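Long-range contact in geranyltranstransferase (PDB 3P8L), which probably catalyses the magnesium-dependent condensation of isopentenyl diphosphate with geranyl diphosphate to give farnesyl diphosphate and diphosphate: residues 39-44 with 106-111. Sequence-based numbering, arbitrary orientation.
Sequences KEAMLY and PTNHKV
Two hydrogen bonds join Tyr44 and Ala41 to Pro106 and Asn108, respectively. The phenol hydroxyl of Tyr44 donates to the backbone carbonyl of Pro106; OH and O lie 2.4 Å apart, shorter than expected, so the exact length is doubtful, and the oxygen sits at the ring edge, in its plane. With CG anti to the backbone N (chi1 173°), the ring reaches out from its helix to the end of strand 105-106, just before helix 108-112. The second bond runs the other way, from ND2 of Asn108 to the carbonyl O of Ala41 at 2.9 Å, and is weak because it is strongly bent (123° at the hydrogen). The same amide nitrogen also bonds to Ser45 OG, so it ties the short helix to two points of helix 36-47.

Van der Waals contacts surround the hydroxyl. CG of Pro106 lies 3.4 Å from Tyr44 OH, while CG2 of Val111 makes an apolar contact, approaching the ring obliquely, 3.7 Å from CZ.

Helix 36-47 is thus joined to the end of strand 105-106, which pairs with 101-102, and, through Asn108, to the first turn of helix 108-112. Helix 114-133 packs against both, touched by Ala41 and Asn108, and Asn108 also meets Ile89 of helix 71-92, within the largely helical fold of the prenyl synthases.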
ATOM      1  N   LYS A  39      15.564  -1.960   4.458  1.00 35.76           N
ATOM      2  CA  LYS A  39      15.367  -1.608   5.866  1.00 32.51           C
ATOM      3  C   LYS A  39      16.059  -0.295   6.264  1.00 34.68           C
ATOM      4  O   LYS A  39      15.437   0.611   6.811  1.00 34.41           O
ATOM      5  CB  LYS A  39      15.855  -2.755   6.746  1.00 33.68           C
ATOM      6  CG  LYS A  39      15.722  -2.519   8.246  1.00 38.32           C
ATOM      7  CD  LYS A  39      16.521  -3.552   9.055  1.00 38.58           C
ATOM      8  CE  LYS A  39      15.958  -4.968   8.859  1.00 38.31           C
ATOM      9  NZ  LYS A  39      16.700  -5.978   9.674  1.00 41.29           N
ATOM     10  N   GLU A  40      17.340  -0.168   5.937  1.00 33.37           N
ATOM     11  CA  GLU A  40      18.092   1.053   6.278  1.00 37.62           C
ATOM     12  C   GLU A  40      17.600   2.299   5.562  1.00 31.83           C
ATOM     13  O   GLU A  40      17.610   3.394   6.115  1.00 33.54           O
ATOM     14  CB  GLU A  40      19.578   0.867   5.971  1.00 35.40           C
ATOM     15  CG  GLU A  40      20.301   0.097   7.040  1.00 44.70           C
ATOM     16  CD  GLU A  40      21.686  -0.320   6.586  1.00 54.85           C
ATOM     17  OE1 GLU A  40      22.369   0.534   5.982  1.00 55.81           O
ATOM     18  OE2 GLU A  40      22.077  -1.490   6.806  1.00 51.54           O
ATOM     19  N   ALA A  41      17.158   2.122   4.333  1.00 33.58           N
ATOM     20  CA  ALA A  41      16.675   3.251   3.562  1.00 34.77           C
ATOM     21  C   ALA A  41      15.329   3.754   4.106  1.00 29.56           C
ATOM     22  O   ALA A  41      15.109   4.973   4.229  1.00 28.72           O
ATOM     23  CB  ALA A  41      16.584   2.873   2.107  1.00 29.07           C
ATOM     24  N   MET A  42      14.466   2.817   4.496  1.00 33.87           N
ATOM     25  CA  MET A  42      13.194   3.171   5.140  1.00 37.59           C
ATOM     26  C   MET A  42      13.450   3.836   6.492  1.00 37.36           C
ATOM     27  O   MET A  42      12.856   4.868   6.795  1.00 38.60           O
ATOM     28  CB  MET A  42      12.270   1.935   5.260  1.00 35.20           C
ATOM     29  CG  MET A  42      11.755   1.433   3.900  1.00 35.39           C
ATOM     30  SD  MET A  42      10.622   0.006   3.783  1.00 23.62           S
ATOM     31  CE  MET A  42      11.647  -1.196   4.588  1.00 27.98           C
ATOM     32  N   LEU A  43      14.336   3.249   7.300  1.00 38.36           N
ATOM     33  CA  LEU A  43      14.678   3.830   8.604  1.00 34.27           C
ATOM     34  C   LEU A  43      15.323   5.205   8.446  1.00 36.33           C
ATOM     35  O   LEU A  43      15.120   6.082   9.270  1.00 34.08           O
ATOM     36  CB  LEU A  43      15.611   2.914   9.405  1.00 36.89           C
ATOM     37  CG  LEU A  43      15.103   1.607  10.023  1.00 38.76           C
ATOM     38  CD1 LEU A  43      16.260   0.806  10.657  1.00 33.18           C
ATOM     39  CD2 LEU A  43      14.019   1.866  11.073  1.00 35.37           C
ATOM     40  N   TYR A  44      16.103   5.405   7.383  1.00 32.55           N
ATOM     41  CA  TYR A  44      16.684   6.723   7.159  1.00 31.71           C
ATOM     42  C   TYR A  44      15.599   7.804   7.113  1.00 28.07           C
ATOM     43  O   TYR A  44      15.686   8.814   7.830  1.00 30.44           O
ATOM     44  CB  TYR A  44      17.519   6.768   5.873  1.00 33.03           C
ATOM     45  CG  TYR A  44      17.985   8.171   5.542  1.00 32.25           C
ATOM     46  CD1 TYR A  44      19.071   8.733   6.215  1.00 40.98           C
ATOM     47  CD2 TYR A  44      17.370   8.914   4.543  1.00 32.18           C
ATOM     48  CE1 TYR A  44      19.522  10.023   5.918  1.00 32.02           C
ATOM     49  CE2 TYR A  44      17.790  10.222   4.246  1.00 29.85           C
ATOM     50  CZ  TYR A  44      18.877  10.763   4.953  1.00 36.04           C
ATOM     51  OH  TYR A  44      19.334  12.033   4.683  1.00 42.74           O
ATOM     52  N   PRO A 106      19.917  15.273   3.285  1.00 39.96           N
ATOM     53  CA  PRO A 106      19.626  14.802   1.930  1.00 41.11           C
ATOM     54  C   PRO A 106      18.426  13.865   1.872  1.00 33.28           C
ATOM     55  O   PRO A 106      18.174  13.107   2.815  1.00 34.78           O
ATOM     56  CB  PRO A 106      20.892  14.037   1.533  1.00 43.62           C
ATOM     57  CG  PRO A 106      21.613  13.777   2.809  1.00 39.28           C
ATOM     58  CD  PRO A 106      21.277  14.887   3.703  1.00 35.17           C
ATOM     59  N   THR A 107      17.721  13.924   0.759  1.00 29.07           N
ATOM     60  CA  THR A 107      16.522  13.135   0.533  1.00 35.77           C
ATOM     61  C   THR A 107      16.921  11.703   0.272  1.00 41.96           C
ATOM     62  O   THR A 107      18.102  11.420  -0.004  1.00 34.03           O
ATOM     63  CB  THR A 107      15.685  13.700  -0.608  1.00 40.42           C
ATOM     64  OG1 THR A 107      16.547  14.026  -1.698  1.00 37.19           O
ATOM     65  CG2 THR A 107      14.951  14.976  -0.158  1.00 31.17           C
ATOM     66  N   ASN A 108      15.949  10.800   0.402  1.00 33.95           N
ATOM     67  CA  ASN A 108      16.207   9.371   0.281  1.00 34.15           C
ATOM     68  C   ASN A 108      16.955   8.956  -1.009  1.00 35.62           C
ATOM     69  O   ASN A 108      17.930   8.214  -0.933  1.00 30.67           O
ATOM     70  CB  ASN A 108      14.911   8.578   0.452  1.00 34.36           C
ATOM     71  CG  ASN A 108      15.165   7.122   0.733  1.00 40.00           C
ATOM     72  OD1 ASN A 108      15.662   6.406  -0.125  1.00 32.03           O
ATOM     73  ND2 ASN A 108      14.812   6.662   1.941  1.00 32.71           N
ATOM     74  N   HIS A 109      16.514   9.444  -2.167  1.00 32.12           N
ATOM     75  CA  HIS A 109      17.178   9.127  -3.444  1.00 35.26           C
ATOM     76  C   HIS A 109      18.598   9.677  -3.563  1.00 38.01           C
ATOM     77  O   HIS A 109      19.414   9.086  -4.253  1.00 43.71           O
ATOM     78  CB  HIS A 109      16.346   9.574  -4.655  1.00 30.09           C
ATOM     79  CG  HIS A 109      16.109  11.044  -4.742  1.00 40.11           C
ATOM     80  ND1 HIS A 109      15.123  11.676  -4.012  1.00 42.06           N
ATOM     81  CD2 HIS A 109      16.675  12.001  -5.527  1.00 31.80           C
ATOM     82  CE1 HIS A 109      15.102  12.959  -4.328  1.00 46.70           C
ATOM     83  NE2 HIS A 109      16.035  13.184  -5.241  1.00 31.84           N
ATOM     84  N   LYS A 110      18.882  10.790  -2.879  1.00 38.88           N
ATOM     85  CA  LYS A 110      20.233  11.373  -2.839  1.00 43.07           C
ATOM     86  C   LYS A 110      21.154  10.526  -2.003  1.00 45.29           C
ATOM     87  O   LYS A 110      22.361  10.452  -2.263  1.00 43.26           O
ATOM     88  CB  LYS A 110      20.214  12.807  -2.287  1.00 40.52           C
ATOM     89  CG  LYS A 110      19.545  13.816  -3.218  1.00 37.51           C
ATOM     90  CD  LYS A 110      20.011  13.670  -4.657  1.00 51.33           C
ATOM     91  CE  LYS A 110      21.294  14.449  -4.910  1.00 57.74           C
ATOM     92  NZ  LYS A 110      21.596  14.441  -6.361  1.00 60.31           N
ATOM     93  N   VAL A 111      20.593   9.858  -1.000  1.00 41.17           N
ATOM     94  CA  VAL A 111      21.420   8.961  -0.226  1.00 37.27           C
ATOM     95  C   VAL A 111      21.617   7.604  -0.910  1.00 43.43           C
ATOM     96  O   VAL A 111      22.765   7.158  -1.058  1.00 38.82           O
ATOM     97  CB  VAL A 111      20.939   8.840   1.240  1.00 31.59           C
ATOM     98  CG1 VAL A 111      21.847   7.959   2.043  1.00 34.88           C
ATOM     99  CG2 VAL A 111      20.868  10.201   1.874  1.00 37.48           C
TER